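PDB 5JLD: arginyl-tRNA synthetase, putative from Plasmodium falciparum, which probably catalyses the ATP-dependent attachment of L-arginine to its cognate tRNA, releasing AMP and diphosphate, as an aminoacyl-tRNA synthetase of the first structural class. Local coordinates for residues Leu97-Asp100 and Tyr101-Ser105. Sequence-based numbering, arbitrary orientation. Where two conformers were deposited one is given.
Sequences LSKD and YIETS
Ser-98 caps the first turn of helix 99-108: its OG accepts a hydrogen bond from the backbone N-H of Tyr-101, with Tyr-101 N to Ser-98 OG 3.0 Å and an N-H...O angle of 162°. A chi1 of 70°, which sets OG between the backbone N and the carbonyl carbon, points OG at that N-H. Regular i to i+4 backbone bonds follow, from Ile-102 N to Ser-98 O and from Glu-103 N to Lys-99 O. Asp-100 O takes two donors on opposite faces of its plane, Thr-104 N and Thr-104 OG1, each 2.9 Å away; the first is nearly straight at 170°, the second lies above the plane.

Among charged groups, the Lys-99 chain runs extended and bends at its last torsion, making a salt bridge from NZ to Glu-103 OE2 (2.7 Å), on the syn side and slightly out of the carboxylate plane.

Apolar contact is of van der Waals kind: Leu-97 CB lies 4.0 Å from Ile-102 CG1, and its CD2 approaches the Tyr-101 ring obliquely. Leu-517 of helix 510-520 extends this cluster, while Glu-8 binds the tyrosine hydroxyl.

The cap thus satisfies an N-H that no preceding turn serves, and OE2, accepting also from Leu-507 N in the DALR anticodon-binding domain, ties the helix start there, probably favouring the charged carboxylate.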
ATOM      1  N   LEU A  97      21.938 -12.376 -14.213  1.00 45.88           N
ATOM      2  CA  LEU A  97      21.943 -13.535 -13.348  1.00 38.27           C
ATOM      3  C   LEU A  97      22.058 -14.790 -14.198  1.00 38.59           C
ATOM      4  O   LEU A  97      21.453 -14.879 -15.262  1.00 42.84           O
ATOM      5  CB  LEU A  97      20.675 -13.567 -12.496  1.00 41.27           C
ATOM      6  CG  LEU A  97      20.510 -12.297 -11.672  1.00 48.51           C
ATOM      7  CD1 LEU A  97      19.147 -12.271 -11.037  1.00 54.17           C
ATOM      8  CD2 LEU A  97      21.604 -12.270 -10.616  1.00 48.59           C
ATOM      9  N   SER A  98      22.828 -15.759 -13.725  1.00 42.66           N
ATOM     10  CA  SER A  98      22.945 -17.038 -14.419  1.00 40.14           C
ATOM     11  C   SER A  98      21.640 -17.833 -14.398  1.00 42.99           C
ATOM     12  O   SER A  98      20.777 -17.654 -13.531  1.00 40.30           O
ATOM     13  CB  SER A  98      24.051 -17.883 -13.793  1.00 44.70           C
ATOM     14  OG  SER A  98      23.638 -18.317 -12.502  1.00 51.72           O
ATOM     15  N   LYS A  99      21.517 -18.706 -15.385  1.00 49.57           N
ATOM     16  CA  LYS A  99      20.432 -19.661 -15.512  1.00 49.59           C
ATOM     17  C   LYS A  99      20.331 -20.540 -14.251  1.00 50.73           C
ATOM     18  O   LYS A  99      19.234 -20.830 -13.745  1.00 46.32           O
ATOM     19  CB  LYS A  99      20.680 -20.500 -16.786  1.00 49.81           C
ATOM     20  CG  LYS A  99      19.932 -21.812 -16.910  1.00 55.61           C
ATOM     21  CD  LYS A  99      20.412 -22.579 -18.154  1.00 56.24           C
ATOM     22  CE  LYS A  99      19.592 -23.839 -18.380  1.00 60.50           C
ATOM     23  NZ  LYS A  99      19.734 -24.816 -17.262  1.00 56.95           N
ATOM     24  N   ASP A 100      21.483 -20.937 -13.716  1.00 50.54           N
ATOM     25  CA  ASP A 100      21.482 -21.825 -12.560  0.54 51.30           C
ATOM     26  C   ASP A 100      21.064 -21.100 -11.284  1.00 49.38           C
ATOM     27  O   ASP A 100      20.303 -21.651 -10.482  1.00 49.12           O
ATOM     28  CB  ASP A 100      22.846 -22.480 -12.359  0.54 50.64           C
ATOM     29  CG  ASP A 100      22.827 -23.501 -11.232  0.54 53.76           C
ATOM     30  OD1 ASP A 100      22.266 -24.603 -11.432  0.54 53.91           O
ATOM     31  OD2 ASP A 100      23.356 -23.197 -10.143  0.54 57.63           O
ATOM     32  N   TYR A 101      21.534 -19.870 -11.091  1.00 46.37           N
ATOM     33  CA  TYR A 101      21.071 -19.108  -9.939  1.00 47.77           C
ATOM     34  C   TYR A 101      19.549 -18.952  -9.953  1.00 48.02           C
ATOM     35  O   TYR A 101      18.884 -19.120  -8.923  1.00 50.47           O
ATOM     36  CB  TYR A 101      21.705 -17.715  -9.857  1.00 43.54           C
ATOM     37  CG  TYR A 101      21.093 -16.922  -8.694  1.00 41.15           C
ATOM     38  CD1 TYR A 101      21.402 -17.233  -7.375  1.00 37.86           C
ATOM     39  CD2 TYR A 101      20.171 -15.900  -8.928  1.00 37.59           C
ATOM     40  CE1 TYR A 101      20.813 -16.518  -6.302  1.00 42.86           C
ATOM     41  CE2 TYR A 101      19.601 -15.189  -7.890  1.00 49.81           C
ATOM     42  CZ  TYR A 101      19.914 -15.500  -6.580  1.00 50.39           C
ATOM     43  OH  TYR A 101      19.313 -14.771  -5.569  1.00 51.91           O
ATOM     44  N   ILE A 102      19.003 -18.614 -11.115  1.00 45.33           N
ATOM     45  CA  ILE A 102      17.564 -18.402 -11.230  1.00 43.29           C
ATOM     46  C   ILE A 102      16.796 -19.709 -10.976  1.00 46.63           C
ATOM     47  O   ILE A 102      15.796 -19.719 -10.246  1.00 43.28           O
ATOM     48  CB  ILE A 102      17.199 -17.824 -12.607  1.00 46.40           C
ATOM     49  CG1 ILE A 102      17.874 -16.460 -12.793  1.00 51.25           C
ATOM     50  CG2 ILE A 102      15.704 -17.672 -12.739  1.00 45.56           C
ATOM     51  CD1 ILE A 102      17.609 -15.822 -14.155  1.00 56.81           C
ATOM     52  N   GLU A 103      17.286 -20.809 -11.543  1.00 41.13           N
ATOM     53  CA  GLU A 103      16.643 -22.116 -11.365  1.00 50.52           C
ATOM     54  C   GLU A 103      16.642 -22.575  -9.911  1.00 52.49           C
ATOM     55  O   GLU A 103      15.603 -22.981  -9.372  1.00 53.45           O
ATOM     56  CB  GLU A 103      17.329 -23.178 -12.237  1.00 43.93           C
ATOM     57  CG  GLU A 103      16.974 -23.080 -13.700  1.00 52.44           C
ATOM     58  CD  GLU A 103      17.873 -23.914 -14.606  1.00 55.12           C
ATOM     59  OE1 GLU A 103      18.837 -24.545 -14.114  1.00 64.39           O
ATOM     60  OE2 GLU A 103      17.601 -23.943 -15.818  1.00 57.39           O
ATOM     61  N   THR A 104      17.808 -22.503  -9.280  1.00 52.54           N
ATOM     62  CA  THR A 104      17.961 -22.878  -7.875  1.00 44.81           C
ATOM     63  C   THR A 104      17.083 -21.997  -6.968  1.00 50.22           C
ATOM     64  O   THR A 104      16.434 -22.484  -5.992  1.00 49.23           O
ATOM     65  CB  THR A 104      19.448 -22.765  -7.434  1.00 64.11           C
ATOM     66  OG1 THR A 104      20.274 -23.582  -8.281  1.00 60.00           O
ATOM     67  CG2 THR A 104      19.630 -23.212  -5.984  1.00 65.23           C
ATOM     68  N   SER A 105      17.042 -20.703  -7.295  1.00 45.36           N
ATOM     69  CA  SER A 105      16.269 -19.767  -6.470  1.00 48.13           C
ATOM     70  C   SER A 105      14.789 -20.132  -6.596  1.00 51.39           C
ATOM     71  O   SER A 105      14.080 -20.228  -5.606  1.00 52.80           O
ATOM     72  CB  SER A 105      16.528 -18.315  -6.882  1.00 48.97           C
ATOM     73  OG  SER A 105      17.895 -17.946  -6.715  1.00 43.82           O
TER